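Local coordinates for protein cytochrome CH (Methylobacterium extorquens, PDB 1QN2) that carries electrons by means of a covalently bound heme c, probably as a soluble cytochrome in the periplasmic respiratory chain that serves methanol oxidation, at residues Lys9-Ala12 against Pro13-Ala16; Tyr44-Asp48 against Ala49-Ser53; Gln59-Leu62 against Lys63-Leu66; Asp91-Ala94 against Tyr95-Lys99. All blocks are in the same frame, centred on the assembly; numbering follows the deposited sequence.

Contact 1: Lys9-Ala12 against Pro13-Ala16; sequences KAFA and PCKA. With HEC (heme c), chain D.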
loop_
_atom_site.group_PDB
_atom_site.type_symbol
_atom_site.label_atom_id
_atom_site.label_comp_id
_atom_site.label_asym_id
_atom_site.label_seq_id
_atom_site.Cartn_x
_atom_site.Cartn_y
_atom_site.Cartn_z
ATOM N N LYS A 9 7.767 -0.142 12.382
ATOM C CA LYS A 9 7.246 -1.108 13.344
ATOM C C LYS A 9 5.824 -1.538 12.974
ATOM O O LYS A 9 5.474 -2.714 13.115
ATOM C CB LYS A 9 7.239 -0.480 14.749
ATOM C CG LYS A 9 6.924 -1.479 15.845
ATOM C CD LYS A 9 7.629 -1.104 17.142
ATOM C CE LYS A 9 7.333 -2.114 18.239
ATOM N NZ LYS A 9 6.258 -1.640 19.155
ATOM N N ALA A 10 5.004 -0.606 12.505
ATOM C CA ALA A 10 3.617 -0.891 12.127
ATOM C C ALA A 10 3.508 -1.644 10.815
ATOM O O ALA A 10 2.444 -2.167 10.444
ATOM C CB ALA A 10 2.854 0.436 12.026
ATOM N N PHE A 11 4.598 -1.731 10.066
ATOM C CA PHE A 11 4.622 -2.409 8.786
ATOM C C PHE A 11 4.642 -3.915 8.905
ATOM O O PHE A 11 4.489 -4.651 7.920
ATOM C CB PHE A 11 5.774 -1.888 7.934
ATOM C CG PHE A 11 5.789 -2.357 6.513
ATOM C CD1 PHE A 11 5.047 -1.716 5.542
ATOM C CD2 PHE A 11 6.576 -3.438 6.152
ATOM C CE1 PHE A 11 5.046 -2.132 4.228
ATOM C CE2 PHE A 11 6.593 -3.842 4.837
ATOM C CZ PHE A 11 5.828 -3.220 3.874
ATOM N N ALA A 12 4.820 -4.438 10.114
ATOM C CA ALA A 12 4.875 -5.852 10.372
ATOM C C ALA A 12 3.855 -6.682 9.640
ATOM O O ALA A 12 4.203 -7.648 8.945
ATOM C CB ALA A 12 4.893 -6.160 11.860
ATOM N N PRO A 13 2.555 -6.375 9.750
ATOM C CA PRO A 13 1.551 -7.180 9.054
ATOM C C PRO A 13 1.756 -7.220 7.550
ATOM O O PRO A 13 1.492 -8.249 6.921
ATOM C CB PRO A 13 0.235 -6.484 9.396
ATOM C CG PRO A 13 0.605 -5.163 9.991
ATOM C CD PRO A 13 1.940 -5.395 10.658
ATOM N N CYS A 14 2.225 -6.129 6.957
ATOM C CA CYS A 14 2.449 -6.036 5.528
ATOM C C CYS A 14 3.549 -6.934 5.015
ATOM O O CYS A 14 3.547 -7.333 3.837
ATOM C CB CYS A 14 2.758 -4.568 5.144
ATOM S SG CYS A 14 1.810 -3.368 6.121
ATOM N N LYS A 15 4.520 -7.263 5.860
ATOM C CA LYS A 15 5.642 -8.099 5.472
ATOM C C LYS A 15 5.218 -9.436 4.894
ATOM O O LYS A 15 5.917 -10.006 4.052
ATOM C CB LYS A 15 6.578 -8.323 6.670
ATOM C CG LYS A 15 7.102 -7.043 7.304
ATOM C CD LYS A 15 8.536 -7.231 7.794
ATOM C CE LYS A 15 8.634 -7.048 9.301
ATOM N NZ LYS A 15 9.773 -7.811 9.888
ATOM N N ALA A 16 4.087 -9.967 5.345
ATOM C CA ALA A 16 3.608 -11.251 4.865
ATOM C C ALA A 16 3.484 -11.301 3.357
ATOM O O ALA A 16 3.713 -12.343 2.738
ATOM C CB ALA A 16 2.284 -11.612 5.530
HETATM FE FE HEC D . -0.817 -4.955 0.067
HETATM C CHA HEC D . -1.358 -4.113 -3.214
HETATM C CHB HEC D . 0.301 -1.759 0.700
HETATM C CHC HEC D . -0.930 -5.584 3.464
HETATM C CHD HEC D . -1.360 -8.210 -0.603
HETATM N NA HEC D . -0.543 -3.233 -1.070
HETATM C C1A HEC D . -0.865 -3.099 -2.404
HETATM C C2A HEC D . -0.610 -1.799 -2.735
HETATM C C3A HEC D . -0.143 -1.134 -1.645
HETATM C C4A HEC D . -0.103 -2.031 -0.598
HETATM C CMA HEC D . 0.226 0.342 -1.734
HETATM C CAA HEC D . -0.795 -1.172 -4.096
HETATM C CBA HEC D . 0.521 -1.273 -4.870
HETATM C CGA HEC D . 0.428 -0.877 -6.338
HETATM O O1A HEC D . -0.519 -0.183 -6.784
HETATM O O2A HEC D . 1.501 -0.888 -7.003
HETATM N NB HEC D . -0.344 -3.886 1.788
HETATM C C1B HEC D . 0.131 -2.601 1.782
HETATM C C2B HEC D . 0.544 -2.333 3.067
HETATM C C3B HEC D . 0.115 -3.354 3.883
HETATM C C4B HEC D . -0.381 -4.363 3.065
HETATM C CMB HEC D . 1.159 -1.073 3.655
HETATM C CAB HEC D . 0.180 -3.324 5.279
HETATM C CBB HEC D . -0.628 -2.459 6.024
HETATM N NC HEC D . -1.138 -6.622 1.244
HETATM C C1C HEC D . -1.070 -6.673 2.609
HETATM C C2C HEC D . -1.160 -8.006 2.944
HETATM C C3C HEC D . -1.252 -8.762 1.803
HETATM C C4C HEC D . -1.267 -7.882 0.740
HETATM C CMC HEC D . -1.121 -8.755 4.265
HETATM C CAC HEC D . -1.339 -10.156 1.746
HETATM C CBC HEC D . -2.270 -10.901 2.476
HETATM N ND HEC D . -1.272 -5.994 -1.656
HETATM C C1D HEC D . -1.502 -7.331 -1.656
HETATM C C2D HEC D . -1.903 -7.653 -2.937
HETATM C C3D HEC D . -1.881 -6.512 -3.672
HETATM C C4D HEC D . -1.511 -5.452 -2.883
HETATM C CMD HEC D . -2.305 -8.968 -3.579
HETATM C CAD HEC D . -2.297 -6.383 -5.125
HETATM C CBD HEC D . -3.760 -5.918 -4.990
HETATM C CGD HEC D . -4.537 -6.009 -6.299
HETATM O O1D HEC D . -5.776 -5.777 -6.236
HETATM O O2D HEC D . -3.981 -6.210 -7.401
#
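Cys14 lays its CB over one face of the Phe11 ring. Cys14 CB sits 3.5 Å from the centroid of the Phe11 ring, 15° off the normal, a CH-pi contact. Cys14 SG lies obliquely to the same ring, 4.2 Å from its centroid, which makes a sulfur-aromatic contact. Phe11 CG is anti to the backbone N (chi1 -171°), and this carries the ring forward over the next turn. Lys15 reaches the ring with its aliphatic part, as Lys15 CG is 3.8 Å from Phe11 CD2.

The backbone bonds are those of a turn. Lys15 N donates to Ala12 O at 3.1 Å. Phe11 O receives two weak bonds, from Cys14 N and Lys15 N. Pro13 has no N-H to give; its CD packs against Ala12 CB at 3.3 Å, tighter than usual.

One covalent bond fixes the site. Cys14 SG is joined to HEC CAB at 1.8 Å, a thioether. Cys14 is the first cysteine of the CXXCH motif of c-type cytochromes, so the Phe11 ring backs the residue that holds the heme.

The turn follows helix 4-10. Helix 86-98 covers this turn: Ala10 packs on Lys88 and Ile92, and Phe11 on Leu96. The Phe11 ring meets Tyr95 edge-to-face and also touches Phe20.

Contact 2: Tyr44-Asp48 against Ala49-Ser53; sequences YAFSD and ALKKS. With HEC (heme c), chain D.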
loop_
_atom_site.group_PDB
_atom_site.type_symbol
_atom_site.label_atom_id
_atom_site.label_comp_id
_atom_site.label_asym_id
_atom_site.label_seq_id
_atom_site.Cartn_x
_atom_site.Cartn_y
_atom_site.Cartn_z
ATOM N N TYR A 44 3.925 -6.948 -11.986
ATOM C CA TYR A 44 3.147 -7.837 -11.073
ATOM C C TYR A 44 1.741 -7.991 -11.687
ATOM O O TYR A 44 1.316 -7.060 -12.368
ATOM C CB TYR A 44 3.036 -7.153 -9.709
ATOM C CG TYR A 44 2.151 -7.870 -8.723
ATOM C CD1 TYR A 44 2.628 -8.926 -7.955
ATOM C CD2 TYR A 44 0.805 -7.531 -8.611
ATOM C CE1 TYR A 44 1.810 -9.593 -7.074
ATOM C CE2 TYR A 44 -0.017 -8.194 -7.736
ATOM C CZ TYR A 44 0.482 -9.226 -6.973
ATOM O OH TYR A 44 -0.335 -9.901 -6.101
ATOM N N ALA A 45 1.077 -9.112 -11.464
ATOM C CA ALA A 45 -0.257 -9.351 -12.017
ATOM C C ALA A 45 -1.340 -8.766 -11.115
ATOM O O ALA A 45 -1.865 -9.469 -10.258
ATOM C CB ALA A 45 -0.478 -10.854 -12.180
ATOM N N PHE A 46 -1.664 -7.493 -11.309
ATOM C CA PHE A 46 -2.682 -6.836 -10.498
ATOM C C PHE A 46 -4.093 -7.251 -10.924
ATOM O O PHE A 46 -4.342 -7.695 -12.039
ATOM C CB PHE A 46 -2.554 -5.310 -10.644
ATOM C CG PHE A 46 -1.299 -4.752 -10.027
ATOM C CD1 PHE A 46 -1.220 -4.546 -8.662
ATOM C CD2 PHE A 46 -0.228 -4.401 -10.830
ATOM C CE1 PHE A 46 -0.082 -3.999 -8.091
ATOM C CE2 PHE A 46 0.923 -3.856 -10.276
ATOM C CZ PHE A 46 0.989 -3.661 -8.905
ATOM N N SER A 47 -5.026 -7.089 -9.995
ATOM C CA SER A 47 -6.436 -7.430 -10.288
ATOM C C SER A 47 -6.971 -6.418 -11.314
ATOM O O SER A 47 -6.388 -5.345 -11.491
ATOM C CB SER A 47 -7.237 -7.223 -8.968
ATOM O OG SER A 47 -7.302 -5.826 -8.701
ATOM N N ASP A 48 -8.081 -6.722 -11.981
ATOM C CA ASP A 48 -8.589 -5.729 -12.947
ATOM C C ASP A 48 -9.033 -4.470 -12.203
ATOM O O ASP A 48 -8.894 -3.346 -12.683
ATOM C CB ASP A 48 -9.792 -6.323 -13.693
ATOM C CG ASP A 48 -9.402 -6.851 -15.062
ATOM O OD1 ASP A 48 -8.904 -6.058 -15.886
ATOM O OD2 ASP A 48 -9.600 -8.057 -15.302
ATOM N N ALA A 49 -9.582 -4.694 -11.012
ATOM C CA ALA A 49 -10.074 -3.604 -10.185
ATOM C C ALA A 49 -9.011 -2.572 -9.886
ATOM O O ALA A 49 -9.203 -1.363 -10.074
ATOM C CB ALA A 49 -10.715 -4.132 -8.916
ATOM N N LEU A 50 -7.848 -3.012 -9.400
ATOM C CA LEU A 50 -6.817 -2.004 -9.100
ATOM C C LEU A 50 -6.266 -1.373 -10.351
ATOM O O LEU A 50 -6.089 -0.152 -10.472
ATOM C CB LEU A 50 -5.682 -2.671 -8.294
ATOM C CG LEU A 50 -4.751 -1.620 -7.648
ATOM C CD1 LEU A 50 -5.582 -0.661 -6.797
ATOM C CD2 LEU A 50 -3.764 -2.333 -6.711
ATOM N N LYS A 51 -5.940 -2.198 -11.349
ATOM C CA LYS A 51 -5.387 -1.618 -12.562
ATOM C C LYS A 51 -6.291 -0.637 -13.244
ATOM O O LYS A 51 -5.822 0.330 -13.871
ATOM C CB LYS A 51 -4.796 -2.652 -13.475
ATOM C CG LYS A 51 -5.563 -3.154 -14.655
ATOM C CD LYS A 51 -4.702 -4.118 -15.472
ATOM C CE LYS A 51 -4.027 -5.119 -14.540
ATOM N NZ LYS A 51 -2.555 -4.907 -14.469
ATOM N N LYS A 52 -7.611 -0.802 -13.169
ATOM C CA LYS A 52 -8.514 0.140 -13.830
ATOM C C LYS A 52 -8.959 1.260 -12.903
ATOM O O LYS A 52 -9.701 2.160 -13.327
ATOM C CB LYS A 52 -9.750 -0.613 -14.358
ATOM C CG LYS A 52 -9.466 -1.737 -15.318
ATOM C CD LYS A 52 -9.818 -1.429 -16.755
ATOM C CE LYS A 52 -9.368 -2.536 -17.705
ATOM N NZ LYS A 52 -10.206 -3.760 -17.565
ATOM N N SER A 53 -8.530 1.233 -11.647
ATOM C CA SER A 53 -8.907 2.242 -10.675
ATOM C C SER A 53 -8.507 3.645 -11.117
ATOM O O SER A 53 -9.195 4.604 -10.790
ATOM C CB SER A 53 -8.248 1.935 -9.315
ATOM O OG SER A 53 -6.840 2.164 -9.429
HETATM FE FE HEC D . -0.817 -4.955 0.067
HETATM C CHA HEC D . -1.358 -4.113 -3.214
HETATM C CHB HEC D . 0.301 -1.759 0.700
HETATM C CHC HEC D . -0.930 -5.584 3.464
HETATM C CHD HEC D . -1.360 -8.210 -0.603
HETATM N NA HEC D . -0.543 -3.233 -1.070
HETATM C C1A HEC D . -0.865 -3.099 -2.404
HETATM C C2A HEC D . -0.610 -1.799 -2.735
HETATM C C3A HEC D . -0.143 -1.134 -1.645
HETATM C C4A HEC D . -0.103 -2.031 -0.598
HETATM C CMA HEC D . 0.226 0.342 -1.734
HETATM C CAA HEC D . -0.795 -1.172 -4.096
HETATM C CBA HEC D . 0.521 -1.273 -4.870
HETATM C CGA HEC D . 0.428 -0.877 -6.338
HETATM O O1A HEC D . -0.519 -0.183 -6.784
HETATM O O2A HEC D . 1.501 -0.888 -7.003
HETATM N NB HEC D . -0.344 -3.886 1.788
HETATM C C1B HEC D . 0.131 -2.601 1.782
HETATM C C2B HEC D . 0.544 -2.333 3.067
HETATM C C3B HEC D . 0.115 -3.354 3.883
HETATM C C4B HEC D . -0.381 -4.363 3.065
HETATM C CMB HEC D . 1.159 -1.073 3.655
HETATM C CAB HEC D . 0.180 -3.324 5.279
HETATM C CBB HEC D . -0.628 -2.459 6.024
HETATM N NC HEC D . -1.138 -6.622 1.244
HETATM C C1C HEC D . -1.070 -6.673 2.609
HETATM C C2C HEC D . -1.160 -8.006 2.944
HETATM C C3C HEC D . -1.252 -8.762 1.803
HETATM C C4C HEC D . -1.267 -7.882 0.740
HETATM C CMC HEC D . -1.121 -8.755 4.265
HETATM C CAC HEC D . -1.339 -10.156 1.746
HETATM C CBC HEC D . -2.270 -10.901 2.476
HETATM N ND HEC D . -1.272 -5.994 -1.656
HETATM C C1D HEC D . -1.502 -7.331 -1.656
HETATM C C2D HEC D . -1.903 -7.653 -2.937
HETATM C C3D HEC D . -1.881 -6.512 -3.672
HETATM C C4D HEC D . -1.511 -5.452 -2.883
HETATM C CMD HEC D . -2.305 -8.968 -3.579
HETATM C CAD HEC D . -2.297 -6.383 -5.125
HETATM C CBD HEC D . -3.760 -5.918 -4.990
HETATM C CGD HEC D . -4.537 -6.009 -6.299
HETATM O O1D HEC D . -5.776 -5.777 -6.236
HETATM O O2D HEC D . -3.981 -6.210 -7.401
#
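Ser47 caps the first turn of helix 48-53 by bonding to Leu50, a local N-cap contact where the loop beside the heme propionates turns into the helix. Leu50 N donates to Ser47 OG at 3.0 Å, nearly straight at 172°. Ser47 OG lies between its backbone N and carbonyl carbon (chi1 70°), which brings it back over the helix start. Lys51 N donates to Ser47 O at 3.2 Å.

The same serine binds a heme propionate. Ser47 OG gives a hydrogen bond to HEC O1D at 2.9 Å, and Ser47 N gives another to HEC O2D at 2.9 Å. Both oxygens of one propionate are thus gripped, and the helix N-terminus would probably help to offset its charge.

The buried Phe46 ring touches both propionates: HEC O2D lies in plane at its edge, 3.5 Å from Phe46 CD1, and HEC O2A 3.4 Å from Phe46 CZ. Tyr44 CD2 sits over the centre of one face of the Phe46 ring. Leu50 CD2 meets the ring obliquely, 3.9 Å from Phe46 CD1. With an alanine in place of Phe46, Leu50 and Tyr44 would probably lose their shared packing surface and the propionates part of their cover.

Lys52 NZ makes a salt bridge to Asp48 OD1 at 3.1 Å, from above the carboxylate plane. This is a serine N-cap built into the propionate end of a cytochrome c heme pocket.

Contact 3: Gln59-Leu62 against Lys63-Leu66; sequences QADL and KQWL. With HEC (heme c), chain D.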
loop_
_atom_site.group_PDB
_atom_site.type_symbol
_atom_site.label_atom_id
_atom_site.label_comp_id
_atom_site.label_asym_id
_atom_site.label_seq_id
_atom_site.Cartn_x
_atom_site.Cartn_y
_atom_site.Cartn_z
ATOM N N GLN A 59 -0.776 10.721 -0.676
ATOM C CA GLN A 59 -1.059 10.453 0.736
ATOM C C GLN A 59 -2.534 10.229 1.001
ATOM O O GLN A 59 -2.912 9.356 1.792
ATOM C CB GLN A 59 -0.526 11.604 1.599
ATOM C CG GLN A 59 -0.007 12.778 0.779
ATOM C CD GLN A 59 1.346 12.495 0.160
ATOM O OE1 GLN A 59 2.341 12.336 0.869
ATOM N NE2 GLN A 59 1.391 12.430 -1.166
ATOM N N ALA A 60 -3.382 11.017 0.352
ATOM C CA ALA A 60 -4.821 10.923 0.511
ATOM C C ALA A 60 -5.349 9.554 0.113
ATOM O O ALA A 60 -6.073 8.921 0.879
ATOM C CB ALA A 60 -5.524 12.022 -0.265
ATOM N N ASP A 61 -4.995 9.091 -1.084
ATOM C CA ASP A 61 -5.479 7.779 -1.506
ATOM C C ASP A 61 -4.879 6.663 -0.682
ATOM O O ASP A 61 -5.577 5.699 -0.325
ATOM C CB ASP A 61 -5.260 7.569 -2.998
ATOM C CG ASP A 61 -6.197 8.436 -3.829
ATOM O OD1 ASP A 61 -7.342 8.642 -3.371
ATOM O OD2 ASP A 61 -5.801 8.905 -4.913
ATOM N N LEU A 62 -3.587 6.751 -0.347
ATOM C CA LEU A 62 -2.994 5.671 0.458
ATOM C C LEU A 62 -3.682 5.582 1.814
ATOM O O LEU A 62 -3.875 4.519 2.400
ATOM C CB LEU A 62 -1.496 5.968 0.675
ATOM C CG LEU A 62 -0.577 5.579 -0.488
ATOM C CD1 LEU A 62 0.875 5.965 -0.220
ATOM C CD2 LEU A 62 -0.696 4.085 -0.781
ATOM N N LYS A 63 -4.059 6.747 2.333
ATOM C CA LYS A 63 -4.716 6.769 3.647
ATOM C C LYS A 63 -6.011 5.951 3.588
ATOM O O LYS A 63 -6.257 5.097 4.429
ATOM C CB LYS A 63 -5.062 8.219 4.017
ATOM C CG LYS A 63 -4.473 8.710 5.321
ATOM C CD LYS A 63 -4.211 10.212 5.229
ATOM C CE LYS A 63 -3.881 10.816 6.584
ATOM N NZ LYS A 63 -3.947 12.305 6.546
ATOM N N GLN A 64 -6.828 6.236 2.575
ATOM C CA GLN A 64 -8.089 5.491 2.467
ATOM C C GLN A 64 -7.848 4.020 2.201
ATOM O O GLN A 64 -8.471 3.160 2.820
ATOM C CB GLN A 64 -8.978 6.123 1.398
ATOM C CG GLN A 64 -9.240 7.600 1.753
ATOM C CD GLN A 64 -10.093 8.303 0.721
ATOM O OE1 GLN A 64 -10.438 7.740 -0.317
ATOM N NE2 GLN A 64 -10.441 9.554 1.003
ATOM N N TRP A 65 -6.932 3.723 1.290
ATOM C CA TRP A 65 -6.565 2.369 0.911
ATOM C C TRP A 65 -6.119 1.530 2.088
ATOM O O TRP A 65 -6.530 0.374 2.251
ATOM C CB TRP A 65 -5.479 2.403 -0.164
ATOM C CG TRP A 65 -4.813 1.123 -0.516
ATOM C CD1 TRP A 65 -3.508 0.765 -0.279
ATOM C CD2 TRP A 65 -5.395 0.045 -1.256
ATOM N NE1 TRP A 65 -3.261 -0.482 -0.814
ATOM C CE2 TRP A 65 -4.405 -0.944 -1.410
ATOM C CE3 TRP A 65 -6.668 -0.171 -1.804
ATOM C CZ2 TRP A 65 -4.652 -2.139 -2.082
ATOM C CZ3 TRP A 65 -6.906 -1.358 -2.471
ATOM C CH2 TRP A 65 -5.906 -2.325 -2.605
ATOM N N LEU A 66 -5.253 2.067 2.950
ATOM C CA LEU A 66 -4.808 1.273 4.092
ATOM C C LEU A 66 -5.882 1.133 5.148
ATOM O O LEU A 66 -5.919 0.126 5.870
ATOM C CB LEU A 66 -3.519 1.849 4.680
ATOM C CG LEU A 66 -2.303 1.880 3.748
ATOM C CD1 LEU A 66 -1.009 2.220 4.506
ATOM C CD2 LEU A 66 -2.106 0.535 3.049
HETATM FE FE HEC D . -0.817 -4.955 0.067
HETATM C CHA HEC D . -1.358 -4.113 -3.214
HETATM C CHB HEC D . 0.301 -1.759 0.700
HETATM C CHC HEC D . -0.930 -5.584 3.464
HETATM C CHD HEC D . -1.360 -8.210 -0.603
HETATM N NA HEC D . -0.543 -3.233 -1.070
HETATM C C1A HEC D . -0.865 -3.099 -2.404
HETATM C C2A HEC D . -0.610 -1.799 -2.735
HETATM C C3A HEC D . -0.143 -1.134 -1.645
HETATM C C4A HEC D . -0.103 -2.031 -0.598
HETATM C CMA HEC D . 0.226 0.342 -1.734
HETATM C CAA HEC D . -0.795 -1.172 -4.096
HETATM C CBA HEC D . 0.521 -1.273 -4.870
HETATM C CGA HEC D . 0.428 -0.877 -6.338
HETATM O O1A HEC D . -0.519 -0.183 -6.784
HETATM O O2A HEC D . 1.501 -0.888 -7.003
HETATM N NB HEC D . -0.344 -3.886 1.788
HETATM C C1B HEC D . 0.131 -2.601 1.782
HETATM C C2B HEC D . 0.544 -2.333 3.067
HETATM C C3B HEC D . 0.115 -3.354 3.883
HETATM C C4B HEC D . -0.381 -4.363 3.065
HETATM C CMB HEC D . 1.159 -1.073 3.655
HETATM C CAB HEC D . 0.180 -3.324 5.279
HETATM C CBB HEC D . -0.628 -2.459 6.024
HETATM N NC HEC D . -1.138 -6.622 1.244
HETATM C C1C HEC D . -1.070 -6.673 2.609
HETATM C C2C HEC D . -1.160 -8.006 2.944
HETATM C C3C HEC D . -1.252 -8.762 1.803
HETATM C C4C HEC D . -1.267 -7.882 0.740
HETATM C CMC HEC D . -1.121 -8.755 4.265
HETATM C CAC HEC D . -1.339 -10.156 1.746
HETATM C CBC HEC D . -2.270 -10.901 2.476
HETATM N ND HEC D . -1.272 -5.994 -1.656
HETATM C C1D HEC D . -1.502 -7.331 -1.656
HETATM C C2D HEC D . -1.903 -7.653 -2.937
HETATM C C3D HEC D . -1.881 -6.512 -3.672
HETATM C C4D HEC D . -1.511 -5.452 -2.883
HETATM C CMD HEC D . -2.305 -8.968 -3.579
HETATM C CAD HEC D . -2.297 -6.383 -5.125
HETATM C CBD HEC D . -3.760 -5.918 -4.990
HETATM C CGD HEC D . -4.537 -6.009 -6.299
HETATM O O1D HEC D . -5.776 -5.777 -6.236
HETATM O O2D HEC D . -3.981 -6.210 -7.401
#
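Leu62 touches Trp65 and Leu66 across one helical turn. Leu66 N donates to Leu62 O at 2.9 Å, and Leu62 CD2 lies 4.4 Å from Trp65 CD1, oblique to the indole. Leu62 CD2 also faces the heme, 4.0 Å from HEC CMA.

Lys63 has its N bonded to Gln59 O at 2.9 Å. Its CB rests on that carbonyl, and its chain runs outward.

Asp61 O accepts from Trp65 N at 2.9 Å. Asp61 OD1 makes a salt bridge to Lys72, which also bonds Gln64 OE1.

A chi1 of 170° at Trp65 swings the indole off the helix and out to the heme. The indole comes edge on over the face of the heme: Trp65 NE1 is 3.3 Å from HEC C3A. A serine here would probably leave the face of this pyrrole ring without its cover and Leu62 with one aromatic neighbour fewer.

The chemistry is that of an amphipathic helix: apolar Leu62, Trp65 and Leu66 line the heme pocket, while polar and charged groups lie on other faces.

Contact 4: Asp91-Ala94 against Tyr95-Lys99; sequences DIIA and YLKTK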
loop_
_atom_site.group_PDB
_atom_site.type_symbol
_atom_site.label_atom_id
_atom_site.label_comp_id
_atom_site.label_asym_id
_atom_site.label_seq_id
_atom_site.Cartn_x
_atom_site.Cartn_y
_atom_site.Cartn_z
ATOM N N ASP A 91 1.926 6.825 9.960
ATOM C CA ASP A 91 3.280 6.324 10.262
ATOM C C ASP A 91 3.749 5.393 9.156
ATOM O O ASP A 91 4.872 5.466 8.659
ATOM C CB ASP A 91 3.278 5.600 11.607
ATOM C CG ASP A 91 3.130 6.586 12.763
ATOM O OD1 ASP A 91 3.338 7.787 12.521
ATOM O OD2 ASP A 91 2.812 6.152 13.884
ATOM N N ILE A 92 2.847 4.496 8.752
ATOM C CA ILE A 92 3.200 3.566 7.675
ATOM C C ILE A 92 3.547 4.331 6.410
ATOM O O ILE A 92 4.514 4.025 5.707
ATOM C CB ILE A 92 2.044 2.585 7.410
ATOM C CG1 ILE A 92 1.892 1.630 8.591
ATOM C CG2 ILE A 92 2.258 1.830 6.112
ATOM C CD1 ILE A 92 0.832 0.582 8.546
ATOM N N ILE A 93 2.767 5.367 6.094
ATOM C CA ILE A 93 3.057 6.146 4.891
ATOM C C ILE A 93 4.395 6.854 5.003
ATOM O O ILE A 93 5.159 7.000 4.042
ATOM C CB ILE A 93 1.936 7.145 4.575
ATOM C CG1 ILE A 93 0.636 6.380 4.235
ATOM C CG2 ILE A 93 2.318 8.040 3.410
ATOM C CD1 ILE A 93 -0.626 7.197 4.402
ATOM N N ALA A 94 4.734 7.316 6.205
ATOM C CA ALA A 94 6.059 7.996 6.334
ATOM C C ALA A 94 7.151 6.966 6.039
ATOM O O ALA A 94 8.194 7.218 5.437
ATOM C CB ALA A 94 6.180 8.453 7.797
ATOM N N TYR A 95 6.886 5.737 6.480
ATOM C CA TYR A 95 7.857 4.666 6.261
ATOM C C TYR A 95 8.019 4.344 4.792
ATOM O O TYR A 95 9.143 4.194 4.304
ATOM C CB TYR A 95 7.477 3.434 7.072
ATOM C CG TYR A 95 8.317 2.218 6.762
ATOM C CD1 TYR A 95 9.699 2.272 6.934
ATOM C CD2 TYR A 95 7.751 1.043 6.287
ATOM C CE1 TYR A 95 10.480 1.175 6.642
ATOM C CE2 TYR A 95 8.528 -0.076 6.017
ATOM C CZ TYR A 95 9.898 0.011 6.190
ATOM O OH TYR A 95 10.730 -1.049 5.905
ATOM N N LEU A 96 6.906 4.243 4.064
ATOM C CA LEU A 96 6.912 3.940 2.646
ATOM C C LEU A 96 7.685 4.969 1.841
ATOM O O LEU A 96 8.357 4.647 0.862
ATOM C CB LEU A 96 5.471 3.849 2.112
ATOM C CG LEU A 96 4.596 2.705 2.616
ATOM C CD1 LEU A 96 3.224 2.765 1.915
ATOM C CD2 LEU A 96 5.259 1.369 2.334
ATOM N N LYS A 97 7.585 6.230 2.258
ATOM C CA LYS A 97 8.292 7.288 1.549
ATOM C C LYS A 97 9.800 7.075 1.610
ATOM O O LYS A 97 10.526 7.455 0.689
ATOM C CB LYS A 97 7.921 8.658 2.123
ATOM C CG LYS A 97 6.519 9.131 1.770
ATOM C CD LYS A 97 6.308 10.566 2.205
ATOM C CE LYS A 97 4.912 11.089 2.007
ATOM N NZ LYS A 97 4.800 12.500 2.485
ATOM N N THR A 98 10.281 6.456 2.688
ATOM C CA THR A 98 11.711 6.220 2.823
ATOM C C THR A 98 12.206 5.157 1.852
ATOM O O THR A 98 13.411 5.086 1.609
ATOM C CB THR A 98 12.124 5.841 4.243
ATOM O OG1 THR A 98 11.763 4.486 4.527
ATOM C CG2 THR A 98 11.539 6.772 5.278
ATOM N N LYS A 99 11.292 4.352 1.328
ATOM C CA LYS A 99 11.641 3.294 0.390
ATOM C C LYS A 99 11.524 3.753 -1.050
ATOM O O LYS A 99 10.657 3.349 -1.815
ATOM C CB LYS A 99 10.795 2.049 0.641
ATOM C CG LYS A 99 11.537 0.956 1.390
ATOM C CD LYS A 99 11.996 1.425 2.765
ATOM C CE LYS A 99 13.181 0.563 3.213
ATOM N NZ LYS A 99 13.871 0.014 2.005
#
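Tyr95 joins the preceding turn through its N, which donates to Asp91 O at 3.0 Å. Tyr95 CB rests against Ile92 O at 3.3 Å, and a chi1 of 172° turns the ring away from the preceding turn.

Leu96 N donates to Ile92 O at 2.9 Å. The two side chains follow each other on the buried face, with Ile92 CG2 4.3 Å from Leu96 CG.

Lys97 N donates to Ile93 O at 3.1 Å. Its chain is extended; Lys97 CG passes 3.4 Å from Ile93 O, and the ammonium makes a weak hydrogen bond to Gln59.

Thr98 places CG2 by Ala94 O, while Thr98 OG1 donates to Tyr95 O at 2.6 Å, in the carbonyl plane. Lys99, at the end of the modelled chain, makes a cation-pi contact with Phe20.

Packing of the C-terminal helix on the N-terminal one is a hallmark of the cytochrome c fold. Helix 86-98 lies between two others. Ile92 packs on Ala10 of helix 4-10 and Leu66 of helix 59-67, and Ile93 on Leu62; Ile92 also touches the heme.

How the contacts relate
Contacts 1, 2 and 3 touch the heme at a thioether, a propionate and a pyrrole face; contact 4 reaches it through Ile92. In contact 3 it is an indole edge that lies over the pyrrole. Contacts 1 and 2 lie on opposite sides of the chain's centre, their own centres about 22 Å apart. Contact 4 touches both contact 1 and contact 3, with centres about 12 Å from each. Phe11 CG is 3.6 Å from Tyr95 CE2, and Leu66 CD1 is 3.7 Å from Ile92 CG2. This C-terminal helix thus joins the cysteine turn to helix 59-67. Contact 2 stays apart, about 12 Å from contact 4 at the nearest atoms.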